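PDB 5MGY: FAD:protein FMN transferase from Pseudomonas stutzeri ATCC 14405 = CCUG 16156, which probably catalyses the magnesium-dependent transfer of FMN from FAD to threonine side chains of target proteins, maturing the NosR protein required for nitrous oxide reduction. Local coordinates for residues A[155-160]-A[273-278]; A[201-206]-A[259-264]; A[240-245]-A[251-256]. All coordinates share one frame; numbering follows the deposited sequence.

Interaction 1 of 3, residues A[155-160]-A[273-278]. With MG (magnesium ion), chain I.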
ATOM      1  N   PHE A 155       9.414  -0.329  -3.246  1.00 33.67           N
ATOM      2  CA  PHE A 155       8.469   0.645  -2.827  1.00 34.33           C
ATOM      3  C   PHE A 155       7.046   0.108  -2.834  1.00 33.70           C
ATOM      4  O   PHE A 155       6.099   0.870  -2.613  1.00 35.61           O
ATOM      5  CB  PHE A 155       8.610   1.909  -3.742  1.00 37.68           C
ATOM      6  CG  PHE A 155       9.809   2.758  -3.398  1.00 37.34           C
ATOM      7  CD1 PHE A 155       9.829   3.541  -2.237  1.00 36.37           C
ATOM      8  CD2 PHE A 155      10.913   2.743  -4.210  1.00 37.38           C
ATOM      9  CE1 PHE A 155      10.951   4.270  -1.904  1.00 37.83           C
ATOM     10  CE2 PHE A 155      12.035   3.475  -3.889  1.00 38.55           C
ATOM     11  CZ  PHE A 155      12.065   4.236  -2.727  1.00 38.72           C
ATOM     12  N   ASN A 156       6.885  -1.196  -3.058  1.00 33.79           N
ATOM     13  CA  ASN A 156       5.569  -1.790  -3.363  1.00 32.22           C
ATOM     14  C   ASN A 156       4.625  -1.671  -2.199  1.00 31.93           C
ATOM     15  O   ASN A 156       3.459  -1.544  -2.400  1.00 34.11           O
ATOM     16  CB  ASN A 156       5.649  -3.263  -3.822  1.00 31.80           C
ATOM     17  CG  ASN A 156       5.523  -3.457  -5.341  1.00 31.53           C
ATOM     18  OD1 ASN A 156       4.851  -2.719  -6.046  1.00 32.56           O
ATOM     19  ND2 ASN A 156       6.114  -4.508  -5.817  1.00 31.74           N
ATOM     20  N   SER A 157       5.118  -1.626  -0.982  1.00 34.81           N
ATOM     21  CA  SER A 157       4.246  -1.584   0.183  1.00 35.44           C
ATOM     22  C   SER A 157       3.483  -0.257   0.288  1.00 33.77           C
ATOM     23  O   SER A 157       2.362  -0.243   0.871  1.00 34.81           O
ATOM     24  CB  SER A 157       5.041  -1.890   1.460  1.00 36.07           C
ATOM     25  OG  SER A 157       6.014  -0.911   1.658  1.00 39.33           O
ATOM     26  N   ILE A 158       4.070   0.810  -0.285  1.00 31.13           N
ATOM     27  CA  ILE A 158       3.419   2.154  -0.460  1.00 31.77           C
ATOM     28  C   ILE A 158       3.081   2.766  -1.856  1.00 31.38           C
ATOM     29  O   ILE A 158       2.365   3.793  -1.919  1.00 29.65           O
ATOM     30  CB  ILE A 158       4.121   3.268   0.338  1.00 30.17           C
ATOM     31  CG1 ILE A 158       5.600   3.334   0.077  1.00 32.93           C
ATOM     32  CG2 ILE A 158       3.942   2.999   1.777  1.00 31.11           C
ATOM     33  CD1 ILE A 158       6.314   4.532   0.751  1.00 31.62           C
ATOM     34  N   ALA A 159       3.555   2.177  -2.951  1.00 30.83           N
ATOM     35  CA  ALA A 159       3.385   2.830  -4.309  1.00 30.16           C
ATOM     36  C   ALA A 159       1.915   3.072  -4.705  1.00 29.19           C
ATOM     37  O   ALA A 159       1.548   4.178  -5.043  1.00 29.46           O
ATOM     38  CB  ALA A 159       4.084   2.051  -5.392  1.00 28.48           C
ATOM     39  N   ALA A 160       1.074   2.041  -4.624  1.00 28.69           N
ATOM     40  CA  ALA A 160      -0.334   2.159  -5.024  1.00 27.51           C
ATOM     41  C   ALA A 160      -1.047   3.252  -4.242  1.00 25.80           C
ATOM     42  O   ALA A 160      -1.781   4.057  -4.790  1.00 25.63           O
ATOM     43  CB  ALA A 160      -1.050   0.828  -4.859  1.00 27.63           C
ATOM     44  N   LEU A 273       0.803   1.442   6.649  1.00 31.79           N
ATOM     45  CA  LEU A 273       0.367   0.881   7.946  1.00 30.55           C
ATOM     46  C   LEU A 273      -0.299  -0.452   7.723  1.00 29.84           C
ATOM     47  O   LEU A 273       0.027  -1.424   8.346  1.00 33.68           O
ATOM     48  CB  LEU A 273      -0.561   1.813   8.688  1.00 31.23           C
ATOM     49  CG  LEU A 273       0.107   3.168   9.059  1.00 33.09           C
ATOM     50  CD1 LEU A 273      -0.939   4.131   9.624  1.00 34.23           C
ATOM     51  CD2 LEU A 273       1.245   2.995  10.037  1.00 32.93           C
ATOM     52  N   SER A 274      -1.176  -0.535   6.778  1.00 30.03           N
ATOM     53  CA  SER A 274      -1.665  -1.838   6.364  1.00 32.37           C
ATOM     54  C   SER A 274      -0.572  -2.899   6.200  1.00 31.50           C
ATOM     55  O   SER A 274      -0.705  -3.994   6.709  1.00 29.71           O
ATOM     56  CB  SER A 274      -2.451  -1.720   5.047  1.00 33.59           C
ATOM     57  OG  SER A 274      -2.790  -2.989   4.599  1.00 34.36           O
ATOM     58  N   THR A 275       0.491  -2.579   5.472  1.00 32.26           N
ATOM     59  CA  THR A 275       1.617  -3.531   5.319  1.00 33.68           C
ATOM     60  C   THR A 275       2.286  -3.907   6.670  1.00 31.98           C
ATOM     61  O   THR A 275       2.718  -5.057   6.847  1.00 30.49           O
ATOM     62  CB  THR A 275       2.674  -2.984   4.309  1.00 34.43           C
ATOM     63  OG1 THR A 275       2.088  -2.927   3.010  1.00 38.26           O
ATOM     64  CG2 THR A 275       3.908  -3.875   4.210  1.00 35.54           C
ATOM     65  N   ALA A 276       2.384  -2.918   7.558  1.00 30.54           N
ATOM     66  CA  ALA A 276       3.067  -3.030   8.840  1.00 32.59           C
ATOM     67  C   ALA A 276       2.277  -3.905   9.804  1.00 35.51           C
ATOM     68  O   ALA A 276       2.853  -4.716  10.573  1.00 33.43           O
ATOM     69  CB  ALA A 276       3.219  -1.654   9.466  1.00 31.88           C
ATOM     70  N   LEU A 277       0.959  -3.707   9.775  1.00 35.44           N
ATOM     71  CA  LEU A 277       0.040  -4.456  10.615  1.00 36.10           C
ATOM     72  C   LEU A 277       0.048  -5.913  10.222  1.00 38.90           C
ATOM     73  O   LEU A 277       0.036  -6.757  11.094  1.00 46.54           O
ATOM     74  CB  LEU A 277      -1.384  -3.872  10.556  1.00 34.16           C
ATOM     75  CG  LEU A 277      -1.459  -2.524  11.224  1.00 32.92           C
ATOM     76  CD1 LEU A 277      -2.891  -2.039  11.282  1.00 32.89           C
ATOM     77  CD2 LEU A 277      -0.839  -2.560  12.636  1.00 32.10           C
ATOM     78  N   MET A 278       0.119  -6.210   8.933  1.00 39.54           N
ATOM     79  CA  MET A 278       0.179  -7.588   8.463  1.00 40.38           C
ATOM     80  C   MET A 278       1.542  -8.229   8.785  1.00 41.71           C
ATOM     81  O   MET A 278       1.636  -9.458   8.902  1.00 42.02           O
ATOM     82  CB  MET A 278      -0.090  -7.647   6.965  1.00 40.25           C
ATOM     83  CG  MET A 278       0.209  -8.983   6.293  1.00 42.90           C
ATOM     84  SD  MET A 278      -0.779 -10.375   6.855  1.00 44.90           S
ATOM     85  CE  MET A 278      -2.310 -10.061   6.018  1.00 45.84           C
TER
HETATM   86 MG    MG I 401       0.981  -2.144   0.875  1.00 51.00          MG
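Ser157 and Thr275 meet across a magnesium ion that both of them bind. The metal takes Ser157 O at 2.4 Å and the hydroxyl Thr275 OG1 at 2.5 Å. The angle between these two ligands at the ion is about 90°, as expected for adjacent corners of an octahedron, and it accounts for the 3.4 Å separation of Ser157 O and Thr275 OG1 without any hydrogen bond between them. From the carbonyl the metal lies at a C=O to metal angle of about 121°, so the C=O does not point straight at the ion.

The whole contact buries only 89 Å² over both segments, nearly all of it from Ser157 and Thr275. Its packed part is the touch of Ser157 CB on Thr275, with CG2 of that threonine 3.6 Å from it. With chi1 of -66° the threonine hydroxyl sits beside its own backbone N and faces the ion, while its methyl is turned to the serine. Ser157 contributes its backbone to the metal and not its hydroxyl, since Ser157 OG stands 5.2 Å from the magnesium. Away from this spot the contact is loose. Both touching residues remain partly exposed, and the exposed Asn156 directs its amide away from the other segment.

Asp271, one turn earlier on helix 267-292, completes the protein ligands through OD2. Ser157 also touches Phe98, and Ser274 rests on Val262.

Two neutral oxygens and one carboxylate probably leave the ion with net positive charge. Three protein ligands also fall short of magnesium's usual six, which is consistent with water, or phosphate oxygens of FAD, joining them during flavin transfer.

Interaction 2 of 3, residues A[201-206]-A[259-264]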
ATOM      1  N   ILE A 201     -17.521   1.939   0.351  1.00 56.71           N
ATOM      2  CA  ILE A 201     -16.755   0.747   0.084  1.00 61.18           C
ATOM      3  C   ILE A 201     -17.305  -0.347   1.038  1.00 59.35           C
ATOM      4  O   ILE A 201     -17.955  -0.071   2.077  1.00 45.55           O
ATOM      5  CB  ILE A 201     -15.214   1.039   0.173  1.00 67.70           C
ATOM      6  CG1 ILE A 201     -14.325  -0.062  -0.457  1.00 80.26           C
ATOM      7  CG2 ILE A 201     -14.762   1.216   1.614  1.00 66.06           C
ATOM      8  CD1 ILE A 201     -14.568  -0.439  -1.920  1.00 83.87           C
ATOM      9  N   ALA A 202     -17.060  -1.595   0.638  1.00 63.15           N
ATOM     10  CA  ALA A 202     -17.296  -2.785   1.472  1.00 63.32           C
ATOM     11  C   ALA A 202     -15.977  -3.404   1.960  1.00 59.85           C
ATOM     12  O   ALA A 202     -15.084  -3.688   1.149  1.00 61.40           O
ATOM     13  CB  ALA A 202     -18.053  -3.822   0.654  1.00 69.46           C
ATOM     14  N   ILE A 203     -15.858  -3.635   3.266  1.00 53.80           N
ATOM     15  CA  ILE A 203     -14.784  -4.445   3.776  1.00 52.13           C
ATOM     16  C   ILE A 203     -15.353  -5.844   3.985  1.00 56.15           C
ATOM     17  O   ILE A 203     -16.456  -5.975   4.565  1.00 50.23           O
ATOM     18  CB  ILE A 203     -14.252  -3.865   5.074  1.00 49.81           C
ATOM     19  CG1 ILE A 203     -13.726  -2.459   4.811  1.00 47.25           C
ATOM     20  CG2 ILE A 203     -13.128  -4.747   5.614  1.00 51.80           C
ATOM     21  CD1 ILE A 203     -13.620  -1.542   6.002  1.00 44.52           C
ATOM     22  N   GLU A 204     -14.610  -6.864   3.523  1.00 58.37           N
ATOM     23  CA  GLU A 204     -14.993  -8.258   3.777  1.00 63.96           C
ATOM     24  C   GLU A 204     -14.825  -8.632   5.268  1.00 67.45           C
ATOM     25  O   GLU A 204     -13.835  -8.245   5.934  1.00 64.85           O
ATOM     26  CB  GLU A 204     -14.191  -9.236   2.909  1.00 66.41           C
ATOM     27  CG  GLU A 204     -14.514  -9.232   1.427  1.00 68.50           C
ATOM     28  CD  GLU A 204     -15.963  -9.593   1.146  1.00 72.54           C
ATOM     29  OE1 GLU A 204     -16.393 -10.760   1.347  1.00 87.53           O
ATOM     30  OE2 GLU A 204     -16.676  -8.693   0.731  1.00 70.32           O
ATOM     31  N   ALA A 205     -15.785  -9.401   5.758  1.00 70.09           N
ATOM     32  CA  ALA A 205     -15.963  -9.603   7.195  1.00 73.05           C
ATOM     33  C   ALA A 205     -16.496 -11.016   7.460  1.00 73.82           C
ATOM     34  O   ALA A 205     -17.583 -11.219   8.011  1.00 74.70           O
ATOM     35  CB  ALA A 205     -16.886  -8.530   7.763  1.00 73.60           C
ATOM     36  N   PRO A 206     -15.704 -12.002   7.091  1.00 75.48           N
ATOM     37  CA  PRO A 206     -16.215 -13.338   7.072  1.00 83.61           C
ATOM     38  C   PRO A 206     -16.641 -13.899   8.418  1.00 87.36           C
ATOM     39  O   PRO A 206     -16.219 -13.477   9.489  1.00 74.07           O
ATOM     40  CB  PRO A 206     -15.062 -14.176   6.481  1.00 80.20           C
ATOM     41  CG  PRO A 206     -14.076 -13.219   6.038  1.00 78.42           C
ATOM     42  CD  PRO A 206     -14.275 -11.997   6.848  1.00 76.91           C
ATOM     43  N   ALA A 259      -6.111 -10.774   6.659  1.00 45.78           N
ATOM     44  CA  ALA A 259      -6.256  -9.498   6.015  1.00 43.81           C
ATOM     45  C   ALA A 259      -6.366  -8.430   7.092  1.00 43.09           C
ATOM     46  O   ALA A 259      -6.826  -8.688   8.221  1.00 47.60           O
ATOM     47  CB  ALA A 259      -7.514  -9.492   5.157  1.00 44.64           C
ATOM     48  N   VAL A 260      -5.960  -7.219   6.739  1.00 39.83           N
ATOM     49  CA  VAL A 260      -6.116  -6.067   7.605  1.00 35.34           C
ATOM     50  C   VAL A 260      -6.384  -4.885   6.675  1.00 35.78           C
ATOM     51  O   VAL A 260      -5.920  -4.806   5.533  1.00 35.10           O
ATOM     52  CB  VAL A 260      -4.940  -5.912   8.574  1.00 32.89           C
ATOM     53  CG1 VAL A 260      -3.641  -5.909   7.804  1.00 34.18           C
ATOM     54  CG2 VAL A 260      -5.062  -4.669   9.422  1.00 31.78           C
ATOM     55  N   THR A 261      -7.221  -3.994   7.149  1.00 35.74           N
ATOM     56  CA  THR A 261      -7.701  -2.938   6.332  1.00 35.41           C
ATOM     57  C   THR A 261      -7.401  -1.734   7.151  1.00 36.70           C
ATOM     58  O   THR A 261      -7.741  -1.740   8.295  1.00 38.52           O
ATOM     59  CB  THR A 261      -9.222  -3.053   6.120  1.00 34.36           C
ATOM     60  OG1 THR A 261      -9.520  -4.150   5.252  1.00 32.34           O
ATOM     61  CG2 THR A 261      -9.725  -1.828   5.490  1.00 34.98           C
ATOM     62  N   VAL A 262      -6.788  -0.699   6.576  1.00 37.58           N
ATOM     63  CA  VAL A 262      -6.572   0.545   7.300  1.00 39.68           C
ATOM     64  C   VAL A 262      -7.254   1.728   6.611  1.00 39.04           C
ATOM     65  O   VAL A 262      -7.387   1.754   5.402  1.00 43.93           O
ATOM     66  CB  VAL A 262      -5.078   0.795   7.452  1.00 43.29           C
ATOM     67  CG1 VAL A 262      -4.760   2.177   8.051  1.00 46.10           C
ATOM     68  CG2 VAL A 262      -4.484  -0.277   8.340  1.00 44.66           C
ATOM     69  N   ILE A 263      -7.661   2.704   7.400  1.00 35.81           N
ATOM     70  CA  ILE A 263      -8.359   3.861   6.927  1.00 35.93           C
ATOM     71  C   ILE A 263      -7.643   5.041   7.518  1.00 33.84           C
ATOM     72  O   ILE A 263      -7.441   5.110   8.744  1.00 35.30           O
ATOM     73  CB  ILE A 263      -9.879   3.793   7.310  1.00 38.60           C
ATOM     74  CG1 ILE A 263     -10.428   2.446   6.759  1.00 39.71           C
ATOM     75  CG2 ILE A 263     -10.649   5.022   6.799  1.00 39.26           C
ATOM     76  CD1 ILE A 263     -11.894   2.370   6.470  1.00 40.34           C
ATOM     77  N   ASP A 264      -7.209   5.917   6.628  1.00 32.50           N
ATOM     78  CA  ASP A 264      -6.463   7.099   6.959  1.00 33.50           C
ATOM     79  C   ASP A 264      -6.745   8.141   5.852  1.00 35.11           C
ATOM     80  O   ASP A 264      -7.110   7.798   4.707  1.00 30.70           O
ATOM     81  CB  ASP A 264      -4.994   6.724   6.986  1.00 34.47           C
ATOM     82  CG  ASP A 264      -4.087   7.808   7.588  1.00 36.39           C
ATOM     83  OD1 ASP A 264      -3.489   7.443   8.632  1.00 43.98           O
ATOM     84  OD2 ASP A 264      -3.895   8.942   7.028  1.00 34.38           O
TER
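Ile203 and Thr261 are brought together by matching first torsions. Chi1 of -60° in the isoleucine sets CG1 beside its backbone N and CG2 opposite that N, and chi1 of -72° does the same for OG1 and CG2 of the threonine. With both CB atoms directed across the gap, the side chains reach toward each other tip to tip, each presenting two branches. Ile203 CG2 comes to 3.7 Å from Thr261 OG1, and Ile203 CD1 to 3.9 Å from the methyl Thr261 CG2. Farther along, Ile203 CD1 also approaches Ile263 CD1, at 4.3 Å, in a purely apolar contact.

The backbones stay well apart, with 7.7 Å between the CA atoms of Ile203 and Thr261, and no hydrogen bond crosses. This is face packing of two separate sheets and not strand pairing. All three touching residues are buried, and the one polar atom among their side chains, Thr261 OG1, is satisfied by a hydrogen bond with Thr226 OG1 of the adjoining strand.

Strand 199-205 pairs with strand 213-219, as in the backbone bonds of Ile203 with Lys215, and this two-stranded unit lies on one face of the large antiparallel sheet. There strand 257-264 runs between strands 222-227 and 295-301, whose Val224 and Phe297 extend the same apolar layer. On the other face, Val260 and Val262 pack against helix 267-292.

Interaction 3 of 3, residues A[240-245]-A[251-256]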
ATOM      1  N   ARG A 240       1.956 -21.699   8.130  1.00 81.53           N
ATOM      2  CA  ARG A 240       1.455 -20.685   7.204  1.00 75.44           C
ATOM      3  C   ARG A 240       2.416 -20.264   6.076  1.00 70.13           C
ATOM      4  O   ARG A 240       3.553 -19.901   6.316  1.00 66.29           O
ATOM      5  CB  ARG A 240       1.081 -19.424   7.945  1.00 75.50           C
ATOM      6  CG  ARG A 240       0.816 -18.274   6.998  1.00 69.79           C
ATOM      7  CD  ARG A 240       0.039 -17.162   7.598  1.00 65.93           C
ATOM      8  NE  ARG A 240      -0.530 -16.311   6.559  1.00 59.46           N
ATOM      9  CZ  ARG A 240      -0.986 -15.079   6.784  1.00 57.32           C
ATOM     10  NH1 ARG A 240      -1.480 -14.375   5.784  1.00 53.13           N
ATOM     11  NH2 ARG A 240      -0.941 -14.537   8.016  1.00 58.37           N
ATOM     12  N   TYR A 241       1.900 -20.284   4.860  1.00 69.28           N
ATOM     13  CA  TYR A 241       2.604 -19.817   3.660  1.00 71.63           C
ATOM     14  C   TYR A 241       2.182 -18.384   3.202  1.00 71.19           C
ATOM     15  O   TYR A 241       1.006 -18.099   2.977  1.00 71.69           O
ATOM     16  CB  TYR A 241       2.404 -20.819   2.503  1.00 74.32           C
ATOM     17  CG  TYR A 241       3.413 -20.594   1.425  1.00 75.10           C
ATOM     18  CD1 TYR A 241       4.599 -21.367   1.388  1.00 83.87           C
ATOM     19  CD2 TYR A 241       3.192 -19.591   0.432  1.00 73.91           C
ATOM     20  CE1 TYR A 241       5.554 -21.102   0.396  1.00 86.74           C
ATOM     21  CE2 TYR A 241       4.110 -19.300  -0.549  1.00 74.97           C
ATOM     22  CZ  TYR A 241       5.278 -20.035  -0.584  1.00 81.44           C
ATOM     23  OH  TYR A 241       6.126 -19.709  -1.608  1.00 80.00           O
ATOM     24  N   SER A 242       3.143 -17.467   3.117  1.00 69.86           N
ATOM     25  CA  SER A 242       2.878 -16.124   2.615  1.00 65.91           C
ATOM     26  C   SER A 242       4.146 -15.491   2.058  1.00 68.04           C
ATOM     27  O   SER A 242       5.259 -15.941   2.306  1.00 70.12           O
ATOM     28  CB  SER A 242       2.280 -15.228   3.694  1.00 66.53           C
ATOM     29  OG  SER A 242       3.270 -14.578   4.466  1.00 63.35           O
ATOM     30  N   HIS A 243       3.947 -14.422   1.308  1.00 67.25           N
ATOM     31  CA  HIS A 243       5.032 -13.636   0.738  1.00 65.96           C
ATOM     32  C   HIS A 243       5.430 -12.459   1.663  1.00 62.59           C
ATOM     33  O   HIS A 243       6.232 -11.613   1.285  1.00 63.76           O
ATOM     34  CB  HIS A 243       4.659 -13.166  -0.698  1.00 65.48           C
ATOM     35  CG  HIS A 243       4.811 -14.232  -1.751  1.00 68.26           C
ATOM     36  ND1 HIS A 243       4.903 -13.949  -3.104  1.00 68.57           N
ATOM     37  CD2 HIS A 243       4.911 -15.583  -1.650  1.00 74.35           C
ATOM     38  CE1 HIS A 243       5.048 -15.072  -3.791  1.00 70.41           C
ATOM     39  NE2 HIS A 243       5.058 -16.080  -2.933  1.00 76.14           N
ATOM     40  N   THR A 244       4.900 -12.396   2.875  1.00 61.21           N
ATOM     41  CA  THR A 244       5.259 -11.313   3.772  1.00 59.97           C
ATOM     42  C   THR A 244       6.382 -11.758   4.724  1.00 63.38           C
ATOM     43  O   THR A 244       6.311 -12.803   5.366  1.00 62.58           O
ATOM     44  CB  THR A 244       4.034 -10.812   4.547  1.00 58.01           C
ATOM     45  OG1 THR A 244       2.937 -10.659   3.647  1.00 56.19           O
ATOM     46  CG2 THR A 244       4.322  -9.445   5.188  1.00 59.38           C
ATOM     47  N   LEU A 245       7.422 -10.935   4.814  1.00 66.12           N
ATOM     48  CA  LEU A 245       8.620 -11.236   5.618  1.00 64.36           C
ATOM     49  C   LEU A 245       8.704 -10.365   6.842  1.00 61.70           C
ATOM     50  O   LEU A 245       8.403  -9.187   6.737  1.00 63.59           O
ATOM     51  CB  LEU A 245       9.862 -10.948   4.768  1.00 64.36           C
ATOM     52  CG  LEU A 245       9.978 -11.787   3.496  1.00 63.52           C
ATOM     53  CD1 LEU A 245      10.970 -11.152   2.553  1.00 64.79           C
ATOM     54  CD2 LEU A 245      10.398 -13.198   3.866  1.00 66.68           C
ATOM     55  N   GLN A 251      12.873 -14.510   8.015  1.00 85.33           N
ATOM     56  CA  GLN A 251      11.874 -15.451   7.513  1.00 91.36           C
ATOM     57  C   GLN A 251      10.459 -14.879   7.272  1.00 85.92           C
ATOM     58  O   GLN A 251      10.138 -13.750   7.689  1.00 84.98           O
ATOM     59  CB  GLN A 251      11.795 -16.642   8.465  1.00 95.24           C
ATOM     60  CG  GLN A 251      13.078 -17.431   8.515  1.00 98.18           C
ATOM     61  CD  GLN A 251      13.444 -17.791   9.920  1.00 98.66           C
ATOM     62  OE1 GLN A 251      13.706 -16.909  10.727  1.00 99.57           O
ATOM     63  NE2 GLN A 251      13.441 -19.084  10.237  1.00 99.37           N
ATOM     64  N   PRO A 252       9.598 -15.676   6.611  1.00 76.61           N
ATOM     65  CA  PRO A 252       8.235 -15.280   6.527  1.00 71.75           C
ATOM     66  C   PRO A 252       7.423 -15.497   7.832  1.00 64.82           C
ATOM     67  O   PRO A 252       7.773 -16.320   8.747  1.00 64.45           O
ATOM     68  CB  PRO A 252       7.691 -16.121   5.356  1.00 74.72           C
ATOM     69  CG  PRO A 252       8.842 -16.890   4.802  1.00 74.68           C
ATOM     70  CD  PRO A 252       9.793 -16.971   5.946  1.00 77.26           C
ATOM     71  N   ILE A 253       6.340 -14.721   7.862  1.00 52.74           N
ATOM     72  CA  ILE A 253       5.475 -14.615   8.976  1.00 50.97           C
ATOM     73  C   ILE A 253       4.788 -15.939   9.228  1.00 55.12           C
ATOM     74  O   ILE A 253       4.408 -16.632   8.284  1.00 50.20           O
ATOM     75  CB  ILE A 253       4.411 -13.531   8.765  1.00 47.97           C
ATOM     76  CG1 ILE A 253       3.614 -13.770   7.467  1.00 47.19           C
ATOM     77  CG2 ILE A 253       5.053 -12.165   8.773  1.00 45.64           C
ATOM     78  CD1 ILE A 253       2.265 -13.111   7.502  1.00 48.03           C
ATOM     79  N   GLU A 254       4.634 -16.248  10.513  1.00 62.06           N
ATOM     80  CA  GLU A 254       4.028 -17.487  10.983  1.00 64.24           C
ATOM     81  C   GLU A 254       2.586 -17.346  11.397  1.00 58.02           C
ATOM     82  O   GLU A 254       1.887 -18.317  11.385  1.00 54.13           O
ATOM     83  CB  GLU A 254       4.831 -18.005  12.187  1.00 72.41           C
ATOM     84  CG  GLU A 254       6.278 -18.353  11.831  1.00 78.13           C
ATOM     85  CD  GLU A 254       6.653 -19.817  12.085  1.00 77.67           C
ATOM     86  OE1 GLU A 254       6.368 -20.395  13.161  1.00 81.21           O
ATOM     87  OE2 GLU A 254       7.252 -20.380  11.173  1.00 71.36           O
ATOM     88  N   HIS A 255       2.177 -16.136  11.766  1.00 58.66           N
ATOM     89  CA  HIS A 255       0.906 -15.863  12.476  1.00 58.69           C
ATOM     90  C   HIS A 255      -0.345 -15.966  11.600  1.00 58.99           C
ATOM     91  O   HIS A 255      -0.273 -16.154  10.389  1.00 54.48           O
ATOM     92  CB  HIS A 255       0.942 -14.459  13.063  1.00 56.47           C
ATOM     93  CG  HIS A 255       1.000 -13.388  12.024  1.00 55.65           C
ATOM     94  ND1 HIS A 255       2.055 -12.508  11.928  1.00 55.90           N
ATOM     95  CD2 HIS A 255       0.161 -13.076  11.008  1.00 52.68           C
ATOM     96  CE1 HIS A 255       1.845 -11.684  10.927  1.00 52.96           C
ATOM     97  NE2 HIS A 255       0.705 -12.009  10.351  1.00 51.95           N
ATOM     98  N   HIS A 256      -1.493 -15.758  12.223  1.00 61.71           N
ATOM     99  CA  HIS A 256      -2.761 -16.065  11.591  1.00 60.49           C
ATOM    100  C   HIS A 256      -3.531 -14.887  10.962  1.00 56.60           C
ATOM    101  O   HIS A 256      -4.594 -15.092  10.469  1.00 55.50           O
ATOM    102  CB  HIS A 256      -3.630 -16.770  12.618  1.00 66.10           C
ATOM    103  CG  HIS A 256      -3.065 -18.080  13.118  1.00 74.59           C
ATOM    104  ND1 HIS A 256      -2.747 -19.140  12.280  1.00 73.60           N
ATOM    105  CD2 HIS A 256      -2.830 -18.519  14.379  1.00 76.81           C
ATOM    106  CE1 HIS A 256      -2.304 -20.151  12.997  1.00 70.55           C
ATOM    107  NE2 HIS A 256      -2.344 -19.799  14.272  1.00 77.08           N
TER
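Arg240 slides its guanidinium under Ile253, whose CD1 methyl sits 3.5 Å above one face of the group and offset toward its rim. An extended side chain, with CG opposite the backbone N (chi1 169°), carries it out to the second segment. At its edge, Arg240 NH2 donates to His255 O at 2.9 Å in a nearly straight bond of 166°. The acceptor is close to the guanidinium plane, but the donor stands well above the plane of the carbonyl. The same NH2 donates to Leu257 O, so two backbone carbonyls grip this one nitrogen and probably restrict the group's rotation. The His255 ring crosses obliquely, its plane 71° from that of the guanidinium. With the guanidinium gone, as in an alanine here, the carbonyls of His255 and Leu257 would probably lose this donor and Ile253 CD1 the flat surface it rests on.

From strand 239-241 the chain runs out and returns toward strand 257-264 as an irregular loop, its arms joined by a single beta bridge at Leu245 and Pro252. Beside that bridge Ile253 N donates to Thr244 O at 3.1 Å, and the same oxygen receives a CA-H contact from Pro252 CA at 3.3 Å. Ser242 forms an ST turn, its OG accepting from Thr244 N at 3.2 Å. Leu245 CD2 lies 4.1 Å from Pro252 CG, while Ile253 and His255 pack on Met278 of helix 267-292.

Helix 267-292 is common to all three contacts. It carries two of the three protein ligands of the metal, Thr275 of interaction 1 and Asp271, and reaches interaction 2 through Leu277 and interaction 3 through Met278. Along the chain, interaction 3 is nested within interaction 2, and both within the loop closed by interaction 1. Only interaction 2 is buried, and it is mostly apolar sheet-on-sheet packing. Interaction 1 is partly exposed although its centre lies about 4 Å from that of the chain, whereas interaction 3 is peripheral, about 18 Å out. Both depend on polar atoms: ion coordination in interaction 1, backbone carbonyls gripped by an arginine and an amide in interaction 3, which buries 448 Å².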